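PDB 6GSZ: alpha-L-rhamnosidase from Aspergillus terreus, which probably hydrolyses terminal, non-reducing alpha-L-rhamnose residues from alpha-L-rhamnosides. Local coordinates for residues 830-835 against 842-847; 790-795 against 812-817; 265-270 against 390-395. One frame throughout, in Å; residues are numbered along the deposited sequence.

Contact 1 (830-835 against 842-847)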
loop_
_atom_site.group_PDB
_atom_site.type_symbol
_atom_site.label_atom_id
_atom_site.label_comp_id
_atom_site.label_asym_id
_atom_site.label_seq_id
_atom_site.Cartn_x
_atom_site.Cartn_y
_atom_site.Cartn_z
ATOM N N PHE A 830 1.316 10.735 36.019
ATOM C CA PHE A 830 1.525 10.185 34.682
ATOM C C PHE A 830 2.552 9.059 34.791
ATOM O O PHE A 830 3.604 9.224 35.386
ATOM C CB PHE A 830 2.017 11.287 33.739
ATOM C CG PHE A 830 2.409 10.816 32.361
ATOM C CD1 PHE A 830 1.440 10.559 31.398
ATOM C CD2 PHE A 830 3.736 10.620 32.030
ATOM C CE1 PHE A 830 1.793 10.137 30.127
ATOM C CE2 PHE A 830 4.081 10.218 30.753
ATOM C CZ PHE A 830 3.112 9.961 29.807
ATOM N N HIS A 831 2.247 7.937 34.169
ATOM C CA HIS A 831 3.108 6.764 34.190
ATOM C C HIS A 831 3.369 6.350 32.750
ATOM O O HIS A 831 2.409 6.252 31.969
ATOM C CB HIS A 831 2.423 5.618 34.940
ATOM C CG HIS A 831 1.855 6.051 36.244
ATOM N ND1 HIS A 831 2.603 6.165 37.411
ATOM C CD2 HIS A 831 0.598 6.435 36.552
ATOM C CE1 HIS A 831 1.801 6.563 38.389
ATOM N NE2 HIS A 831 0.577 6.769 37.884
ATOM N N LEU A 832 4.633 6.077 32.425
ATOM C CA LEU A 832 5.014 5.686 31.063
ATOM C C LEU A 832 6.038 4.559 31.111
ATOM O O LEU A 832 7.072 4.652 31.786
ATOM C CB LEU A 832 5.612 6.912 30.358
ATOM C CG LEU A 832 6.305 6.661 29.025
ATOM C CD1 LEU A 832 5.312 6.233 27.951
ATOM C CD2 LEU A 832 7.063 7.894 28.515
ATOM N N VAL A 833 5.792 3.527 30.303
ATOM C CA VAL A 833 6.768 2.514 29.984
ATOM C C VAL A 833 7.128 2.665 28.512
ATOM O O VAL A 833 6.240 2.563 27.645
ATOM C CB VAL A 833 6.225 1.108 30.276
ATOM C CG1 VAL A 833 7.221 0.018 29.889
ATOM C CG2 VAL A 833 5.845 0.973 31.745
ATOM N N ALA A 834 8.411 2.921 28.237
ATOM C CA ALA A 834 8.903 3.162 26.892
ATOM C C ALA A 834 9.936 2.085 26.568
ATOM O O ALA A 834 10.864 1.871 27.321
ATOM C CB ALA A 834 9.526 4.524 26.798
ATOM N N GLU A 835 9.709 1.389 25.460
ATOM C CA GLU A 835 10.625 0.380 24.951
ATOM C C GLU A 835 11.392 0.964 23.771
ATOM O O GLU A 835 10.768 1.495 22.849
ATOM C CB GLU A 835 9.799 -0.805 24.493
ATOM C CG GLU A 835 10.554 -1.972 23.968
ATOM C CD GLU A 835 9.617 -3.090 23.494
ATOM O OE1 GLU A 835 8.342 -2.849 23.378
ATOM O OE2 GLU A 835 10.140 -4.193 23.246
ATOM N N ALA A 842 16.716 7.264 22.135
ATOM C CA ALA A 842 15.522 8.063 22.110
ATOM C C ALA A 842 15.686 9.306 22.996
ATOM O O ALA A 842 16.514 9.349 23.916
ATOM C CB ALA A 842 14.345 7.242 22.567
ATOM N N THR A 843 14.873 10.312 22.697
ATOM C CA THR A 843 14.657 11.442 23.565
ATOM C C THR A 843 13.228 11.344 24.100
ATOM O O THR A 843 12.275 11.373 23.311
ATOM C CB THR A 843 14.868 12.785 22.855
ATOM O OG1 THR A 843 16.208 12.807 22.388
ATOM C CG2 THR A 843 14.667 13.972 23.774
ATOM N N VAL A 844 13.113 11.144 25.414
ATOM C CA VAL A 844 11.846 11.087 26.071
ATOM C C VAL A 844 11.535 12.488 26.590
ATOM O O VAL A 844 12.320 13.056 27.362
ATOM C CB VAL A 844 11.853 10.041 27.194
ATOM C CG1 VAL A 844 10.521 10.003 27.926
ATOM C CG2 VAL A 844 12.269 8.668 26.684
ATOM N N VAL A 845 10.424 13.064 26.160
ATOM C CA VAL A 845 9.964 14.375 26.615
ATOM C C VAL A 845 8.727 14.141 27.484
ATOM O O VAL A 845 7.663 13.771 26.962
ATOM C CB VAL A 845 9.630 15.279 25.409
ATOM C CG1 VAL A 845 9.163 16.653 25.864
ATOM C CG2 VAL A 845 10.800 15.375 24.443
ATOM N N LEU A 846 8.882 14.307 28.801
ATOM C CA LEU A 846 7.770 14.012 29.692
ATOM C C LEU A 846 6.792 15.172 29.647
ATOM O O LEU A 846 7.203 16.317 29.400
ATOM C CB LEU A 846 8.301 13.699 31.089
ATOM C CG LEU A 846 9.195 12.454 31.126
ATOM C CD1 LEU A 846 9.897 12.343 32.455
ATOM C CD2 LEU A 846 8.402 11.186 30.885
ATOM N N PRO A 847 5.489 14.888 29.838
ATOM C CA PRO A 847 4.450 15.886 29.674
ATOM C C PRO A 847 4.454 16.978 30.729
ATOM O O PRO A 847 4.985 16.784 31.832
ATOM C CB PRO A 847 3.119 15.117 29.715
ATOM C CG PRO A 847 3.452 13.760 30.250
ATOM C CD PRO A 847 4.944 13.551 30.083
#
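Phe-830 sends its ring toward Pro-847 because CG lies anti to the backbone N (chi1 174°), and Leu-832, two residues on, takes much the same turn (chi1 169°) to meet Val-844 and Leu-846. This is the interior of a beta-sandwich in the C-terminal domain: strand 828-836 belongs to the five-stranded antiparallel sheet, strand 841-845 to the four-stranded mixed sheet packed against it, and the two are joined by a short connection.

The closest fit is a CH-pi contact. Pro-847 CG sits almost directly above the middle of the Phe-830 ring, 3.5 Å from its centroid and 9° off the ring normal, while Pro-847 CD leans over the rim, 3.5 Å from Phe-830 CE2. The two side chains cross at about a right angle. Leu-846 approaches differently, with its CD2 methyl near the plane of the ring, 4.4 Å from Phe-830 CE2.

Pro-794 and Val-792, from the loop after strand 787-790, also pack on Phe-830, and Leu-818 and Val-868 touch it from its own sheet. Further along the strand, Leu-832 and Val-844 slide past each other in opposite directions. Everything that meets across this interface is carbon, so the hold is apolar. One methyl of Leu-832 serves two partners: CD2 lies 4.1 Å from Val-844 CG1 and 4.3 Å from Leu-846 CD2.

Contact 2 (790-795 against 812-817). With CA (calcium ion), chain M.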
loop_
_atom_site.group_PDB
_atom_site.type_symbol
_atom_site.label_atom_id
_atom_site.label_comp_id
_atom_site.label_asym_id
_atom_site.label_seq_id
_atom_site.Cartn_x
_atom_site.Cartn_y
_atom_site.Cartn_z
ATOM N N ILE A 790 10.080 10.407 21.801
ATOM C CA ILE A 790 9.020 9.826 22.587
ATOM C C ILE A 790 8.379 10.944 23.395
ATOM O O ILE A 790 8.923 11.332 24.465
ATOM C CB ILE A 790 9.491 8.659 23.466
ATOM C CG1 ILE A 790 10.206 7.623 22.601
ATOM C CG2 ILE A 790 8.294 8.079 24.195
ATOM C CD1 ILE A 790 10.641 6.377 23.315
ATOM N N GLU A 791 7.310 11.521 22.858
ATOM C CA GLU A 791 6.727 12.771 23.364
ATOM C C GLU A 791 5.205 12.578 23.402
ATOM O O GLU A 791 4.486 13.089 22.558
ATOM C CB GLU A 791 7.206 13.962 22.501
ATOM C CG GLU A 791 6.748 15.351 22.954
ATOM C CD GLU A 791 7.344 16.524 22.168
ATOM O OE1 GLU A 791 8.195 16.312 21.301
ATOM O OE2 GLU A 791 6.948 17.672 22.363
ATOM N N VAL A 792 4.748 11.815 24.408
ATOM C CA VAL A 792 3.360 11.602 24.650
ATOM C C VAL A 792 2.703 12.888 25.151
ATOM O O VAL A 792 3.198 13.494 26.107
ATOM C CB VAL A 792 3.116 10.477 25.666
ATOM C CG1 VAL A 792 1.648 10.453 26.098
ATOM C CG2 VAL A 792 3.610 9.142 25.143
ATOM N N VAL A 793 1.587 13.288 24.553
ATOM C CA VAL A 793 0.795 14.426 25.008
ATOM C C VAL A 793 -0.580 13.923 25.422
ATOM O O VAL A 793 -1.456 13.756 24.575
ATOM C CB VAL A 793 0.712 15.547 23.957
ATOM C CG1 VAL A 793 -0.007 16.772 24.516
ATOM C CG2 VAL A 793 2.088 15.945 23.442
ATOM N N PRO A 794 -0.808 13.622 26.719
ATOM C CA PRO A 794 -2.104 13.128 27.157
ATOM C C PRO A 794 -3.146 14.247 27.052
ATOM O O PRO A 794 -2.814 15.420 27.078
ATOM C CB PRO A 794 -1.911 12.681 28.619
ATOM C CG PRO A 794 -0.551 13.151 29.023
ATOM C CD PRO A 794 0.144 13.763 27.823
ATOM N N GLY A 795 -4.405 13.827 26.939
ATOM C CA GLY A 795 -5.503 14.727 26.835
ATOM C C GLY A 795 -6.751 13.970 26.463
ATOM O O GLY A 795 -6.772 12.749 26.485
ATOM N N ALA A 812 9.793 -0.607 19.100
ATOM C CA ALA A 812 9.643 0.557 19.957
ATOM C C ALA A 812 8.210 0.586 20.475
ATOM O O ALA A 812 7.289 0.188 19.759
ATOM C CB ALA A 812 9.940 1.837 19.220
ATOM N N SER A 813 7.979 1.049 21.696
ATOM C CA SER A 813 6.596 1.105 22.167
ATOM C C SER A 813 6.462 2.119 23.276
ATOM O O SER A 813 7.438 2.401 24.004
ATOM C CB SER A 813 6.084 -0.238 22.639
ATOM O OG SER A 813 6.735 -0.688 23.812
ATOM N N THR A 814 5.224 2.582 23.460
ATOM C CA THR A 814 4.837 3.343 24.637
ATOM C C THR A 814 3.573 2.713 25.223
ATOM O O THR A 814 2.662 2.288 24.523
ATOM C CB THR A 814 4.593 4.821 24.313
ATOM O OG1 THR A 814 3.559 4.907 23.322
ATOM C CG2 THR A 814 5.852 5.483 23.812
ATOM N N LYS A 815 3.524 2.663 26.542
ATOM C CA LYS A 815 2.323 2.352 27.288
ATOM C C LYS A 815 2.264 3.379 28.417
ATOM O O LYS A 815 3.179 3.443 29.228
ATOM C CB LYS A 815 2.342 0.933 27.865
ATOM C CG LYS A 815 1.106 0.528 28.668
ATOM C CD LYS A 815 1.226 -0.835 29.362
ATOM C CE LYS A 815 2.420 -0.932 30.290
ATOM N NZ LYS A 815 2.523 -2.248 30.970
ATOM N N TRP A 816 1.231 4.205 28.418
ATOM C CA TRP A 816 1.093 5.208 29.470
ATOM C C TRP A 816 -0.299 5.156 30.077
ATOM O O TRP A 816 -1.250 4.677 29.470
ATOM C CB TRP A 816 1.437 6.619 28.984
ATOM C CG TRP A 816 0.593 7.153 27.875
ATOM C CD1 TRP A 816 0.849 7.076 26.531
ATOM C CD2 TRP A 816 -0.649 7.865 28.011
ATOM N NE1 TRP A 816 -0.147 7.703 25.835
ATOM C CE2 TRP A 816 -1.081 8.200 26.706
ATOM C CE3 TRP A 816 -1.425 8.287 29.098
ATOM C CZ2 TRP A 816 -2.228 8.948 26.472
ATOM C CZ3 TRP A 816 -2.574 9.018 28.865
ATOM C CH2 TRP A 816 -2.977 9.326 27.561
ATOM N N TRP A 817 -0.396 5.644 31.311
ATOM C CA TRP A 817 -1.664 5.705 31.972
ATOM C C TRP A 817 -1.625 6.824 33.002
ATOM O O TRP A 817 -0.531 7.278 33.416
ATOM C CB TRP A 817 -2.049 4.343 32.586
ATOM C CG TRP A 817 -1.170 3.836 33.695
ATOM C CD1 TRP A 817 -1.419 3.895 35.044
ATOM C CD2 TRP A 817 0.091 3.164 33.564
ATOM N NE1 TRP A 817 -0.389 3.333 35.754
ATOM C CE2 TRP A 817 0.542 2.853 34.872
ATOM C CE3 TRP A 817 0.888 2.789 32.479
ATOM C CZ2 TRP A 817 1.750 2.199 35.104
ATOM C CZ3 TRP A 817 2.088 2.155 32.710
ATOM C CH2 TRP A 817 2.516 1.870 34.008
HETATM CA CA CA M . 8.042 18.491 20.357
HETATM O O HOH W 1 8.154 16.882 18.202
HETATM O O HOH W 2 10.169 17.134 19.613
HETATM O O HOH W 3 10.242 18.543 21.841
HETATM O O HOH W 4 7.943 20.082 22.065
HETATM O O HOH W 5 6.749 20.445 20.118
#
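Val-792 presses a methyl onto the indole of Trp-816, and this CH-pi contact is the centre of the interface. Val-792 CG1 stands 3.5 Å from the centroid of the five-membered ring of Trp-816, 18° off its normal; Trp-816 NE1 is its nearest ring atom, at 3.3 Å. The indole is turned to receive it by a chi1 of 61°, which puts CG between the backbone N and the carbonyl carbon. At the far end of the same ring system Pro-794 packs obliquely, its CB 3.7 Å from Trp-816 CH2.

A further apolar contact is methyl on methyl: Ile-790 CG2 meets Thr-814 CG2 at 3.6 Å, the two side chains running past each other in opposite senses. Together these contacts lay the chain that leaves strand 787-790 across the inner face of strand 810-819, inside the beta-sandwich of the C-terminal domain.

Polar groups on this side find their partners elsewhere. Trp-816 NE1 is hydrogen-bonded to Ile-775 O and Thr-814 OG1 to Gly-776 O, both at the end of helix 768-775 or just beyond it.

Metal binding occupies the reverse side of the loop. Glu-791 points away from strand 810-819 with its chain extended, and its carboxylate grips a calcium ion with both oxygens, OE1 and OE2 each 2.4 Å from the metal. Five waters complete a shell of seven oxygens, and Asn-789 ND2 also bonds to OE1.

The chemistry is therefore divided by face: carbon packing, with main-chain carbonyls holding the indole N-H and the threonine hydroxyl, on the inner side of the loop, and a bidentate carboxylate on a largely hydrated calcium on the outer side.

Contact 3 (265-270 against 390-395). With CA (calcium ion), chain O; CA (calcium ion), chain B.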
loop_
_atom_site.group_PDB
_atom_site.type_symbol
_atom_site.label_atom_id
_atom_site.label_comp_id
_atom_site.label_asym_id
_atom_site.label_seq_id
_atom_site.Cartn_x
_atom_site.Cartn_y
_atom_site.Cartn_z
ATOM N N ASP A 265 -16.648 -5.540 -12.908
ATOM C CA ASP A 265 -17.971 -6.145 -12.982
ATOM C C ASP A 265 -18.103 -7.493 -12.267
ATOM O O ASP A 265 -19.203 -7.839 -11.858
ATOM C CB ASP A 265 -18.488 -6.216 -14.414
ATOM C CG ASP A 265 -18.985 -4.882 -14.968
ATOM O OD1 ASP A 265 -19.172 -3.910 -14.167
ATOM O OD2 ASP A 265 -19.145 -4.793 -16.228
ATOM N N GLY A 266 -17.010 -8.231 -12.084
ATOM C CA GLY A 266 -17.012 -9.494 -11.390
ATOM C C GLY A 266 -16.766 -10.665 -12.339
ATOM O O GLY A 266 -16.311 -10.510 -13.462
ATOM N N GLU A 267 -17.065 -11.847 -11.833
ATOM C CA GLU A 267 -16.733 -13.110 -12.499
ATOM C C GLU A 267 -18.002 -13.955 -12.697
ATOM O O GLU A 267 -18.780 -14.147 -11.741
ATOM C CB GLU A 267 -15.735 -13.929 -11.680
ATOM C CG GLU A 267 -15.462 -15.288 -12.294
ATOM C CD GLU A 267 -14.213 -15.993 -11.794
ATOM O OE1 GLU A 267 -13.145 -15.299 -11.711
ATOM O OE2 GLU A 267 -14.341 -17.184 -11.378
ATOM N N GLU A 268 -18.161 -14.483 -13.927
ATOM C CA GLU A 268 -19.166 -15.507 -14.280
ATOM C C GLU A 268 -18.392 -16.818 -14.497
ATOM O O GLU A 268 -17.502 -16.878 -15.356
ATOM C CB GLU A 268 -19.961 -15.108 -15.509
ATOM C CG GLU A 268 -20.915 -16.198 -15.945
ATOM C CD GLU A 268 -21.805 -15.889 -17.134
ATOM O OE1 GLU A 268 -21.885 -14.744 -17.582
ATOM O OE2 GLU A 268 -22.463 -16.843 -17.606
ATOM N N TYR A 269 -18.719 -17.816 -13.673
ATOM C CA TYR A 269 -18.056 -19.118 -13.695
ATOM C C TYR A 269 -19.121 -20.184 -13.932
ATOM O O TYR A 269 -20.062 -20.280 -13.148
ATOM C CB TYR A 269 -17.353 -19.328 -12.354
ATOM C CG TYR A 269 -16.496 -20.553 -12.250
ATOM C CD1 TYR A 269 -17.031 -21.778 -11.877
ATOM C CD2 TYR A 269 -15.137 -20.502 -12.497
ATOM C CE1 TYR A 269 -16.232 -22.909 -11.742
ATOM C CE2 TYR A 269 -14.331 -21.616 -12.365
ATOM C CZ TYR A 269 -14.873 -22.837 -11.993
ATOM O OH TYR A 269 -14.068 -23.931 -11.898
ATOM N N ASP A 270 -18.873 -21.037 -14.920
ATOM C CA ASP A 270 -19.787 -22.162 -15.240
ATOM C C ASP A 270 -19.046 -23.454 -14.935
ATOM O O ASP A 270 -18.247 -23.910 -15.758
ATOM C CB ASP A 270 -20.313 -22.105 -16.669
ATOM C CG ASP A 270 -21.353 -23.167 -16.967
ATOM O OD1 ASP A 270 -21.538 -24.088 -16.109
ATOM O OD2 ASP A 270 -21.970 -23.046 -18.070
ATOM N N GLU A 390 -13.710 -19.828 -5.509
ATOM C CA GLU A 390 -13.380 -18.430 -5.323
ATOM C C GLU A 390 -13.160 -17.865 -6.720
ATOM O O GLU A 390 -12.660 -18.594 -7.598
ATOM C CB GLU A 390 -12.081 -18.202 -4.530
ATOM C CG GLU A 390 -12.152 -18.618 -3.084
ATOM C CD GLU A 390 -10.848 -18.501 -2.291
ATOM O OE1 GLU A 390 -9.963 -17.647 -2.618
ATOM O OE2 GLU A 390 -10.745 -19.259 -1.316
ATOM N N PRO A 391 -13.482 -16.582 -6.963
ATOM C CA PRO A 391 -13.161 -15.986 -8.257
ATOM C C PRO A 391 -11.650 -15.877 -8.429
ATOM O O PRO A 391 -10.892 -15.876 -7.428
ATOM C CB PRO A 391 -13.849 -14.624 -8.229
ATOM C CG PRO A 391 -13.901 -14.297 -6.732
ATOM C CD PRO A 391 -14.070 -15.624 -6.011
ATOM N N SER A 392 -11.229 -15.676 -9.672
ATOM C CA SER A 392 -9.812 -15.677 -10.030
ATOM C C SER A 392 -9.259 -14.309 -10.396
ATOM O O SER A 392 -8.121 -13.984 -9.998
ATOM C CB SER A 392 -9.573 -16.621 -11.201
ATOM O OG SER A 392 -9.764 -17.971 -10.817
ATOM N N PHE A 393 -10.016 -13.484 -11.103
ATOM C CA PHE A 393 -9.429 -12.245 -11.677
ATOM C C PHE A 393 -10.293 -11.012 -11.405
ATOM O O PHE A 393 -10.267 -10.026 -12.185
ATOM C CB PHE A 393 -9.176 -12.410 -13.173
ATOM C CG PHE A 393 -8.359 -13.638 -13.503
ATOM C CD1 PHE A 393 -7.063 -13.785 -13.033
ATOM C CD2 PHE A 393 -8.911 -14.688 -14.252
ATOM C CE1 PHE A 393 -6.322 -14.920 -13.336
ATOM C CE2 PHE A 393 -8.171 -15.831 -14.530
ATOM C CZ PHE A 393 -6.872 -15.938 -14.089
ATOM N N THR A 394 -11.009 -11.034 -10.282
ATOM C CA THR A 394 -11.789 -9.872 -9.865
ATOM C C THR A 394 -11.485 -9.599 -8.391
ATOM O O THR A 394 -10.940 -10.437 -7.696
ATOM C CB THR A 394 -13.297 -10.097 -10.093
ATOM O OG1 THR A 394 -14.021 -8.887 -9.870
ATOM C CG2 THR A 394 -13.863 -11.139 -9.163
ATOM N N TYR A 395 -11.971 -8.451 -7.895
ATOM C CA TYR A 395 -12.027 -8.266 -6.454
ATOM C C TYR A 395 -13.124 -7.251 -6.160
ATOM O O TYR A 395 -13.492 -6.489 -7.052
ATOM C CB TYR A 395 -10.664 -7.851 -5.855
ATOM C CG TYR A 395 -10.172 -6.447 -6.108
ATOM C CD1 TYR A 395 -9.509 -6.020 -7.246
ATOM C CD2 TYR A 395 -10.272 -5.520 -5.081
ATOM C CE1 TYR A 395 -8.931 -4.762 -7.337
ATOM C CE2 TYR A 395 -9.744 -4.246 -5.178
ATOM C CZ TYR A 395 -9.043 -3.867 -6.292
ATOM O OH TYR A 395 -8.431 -2.641 -6.376
HETATM CA CA CA O . -23.909 -15.363 -18.687
HETATM CA CA CA B . -8.491 -18.949 -8.987
HETATM O O HOH W 6 -12.367 -18.695 -10.405
HETATM O O HOH W 7 -9.896 -19.523 -7.350
HETATM O O HOH W 8 -26.045 -15.182 -19.778
HETATM O O HOH W 9 -22.829 -16.131 -20.566
HETATM O O HOH W 10 -8.934 -20.733 -9.799
#
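Glu-267 reaches from strand 266-270 to the loop 390-395, its CG anti to the backbone N (chi1 175°) and its chain extended, and lays its carboxylate against the backbone of Pro-391 and Ser-392. The strand runs parallel to strand 376-380 in a mixed sheet of the concanavalin-like beta-sandwich, while the loop follows strand 387-389, an outer strand of the antiparallel four-stranded sheet.

Pro-391 CA lies 3.5 Å from both Glu-267 OE1 and Glu-267 OE2. The N-H of Ser-392 meets Glu-267 OE1 on its syn side, 24° out of the carboxylate plane. The bond is 2.8 Å long and practically straight, at 178°. Ser-261 OG is a second partner of the same oxygen. Glu-267 OE2 takes a hydrogen from a bridging water at 2.7 Å, which also donates to Glu-390 O and accepts from Ser-392 OG. Both carboxylate oxygens are thereby fixed, and with them the rotation of the group.

Ser-392 turns its OG onward to a calcium ion, 2.4 Å away, which Glu-158 and two waters also bind; Glu-267 is thus a second-shell residue of that site. Neighbouring Glu-268 points off the other side of the strand and clamps a different calcium with both oxygens.

At the root of the Glu-267 side chain, Thr-394 stands over the backbone of Gly-266. Its hydroxyl is hydrogen-bonded to Glu-262 O, and Thr-394 OG1 rests 3.4 Å from Gly-266 CA.

In the fold
Contacts 1 and 2 share one sandwich interior, their centres 6 Å apart. Strands 810-819 and 828-836 are sheet neighbours, joined by backbone bonds such as the probable one from Val-833 N to Lys-815 O (2.8 Å), and Phe-830 CE1 packs 3.7 Å from Trp-816 CB. Contact 3 lies on the opposite side of the chain's centre, its own centre about 51 Å from that of contact 1 and 46 Å from that of contact 2. Calcium ligands occur in contact 2 (Glu-791) and contact 3 (Ser-392, Glu-268). The bound glucose is lined by other residues, among them Asp-460, Glu-466 and Glu-740, and none of its pocket residues belongs to the three contacts.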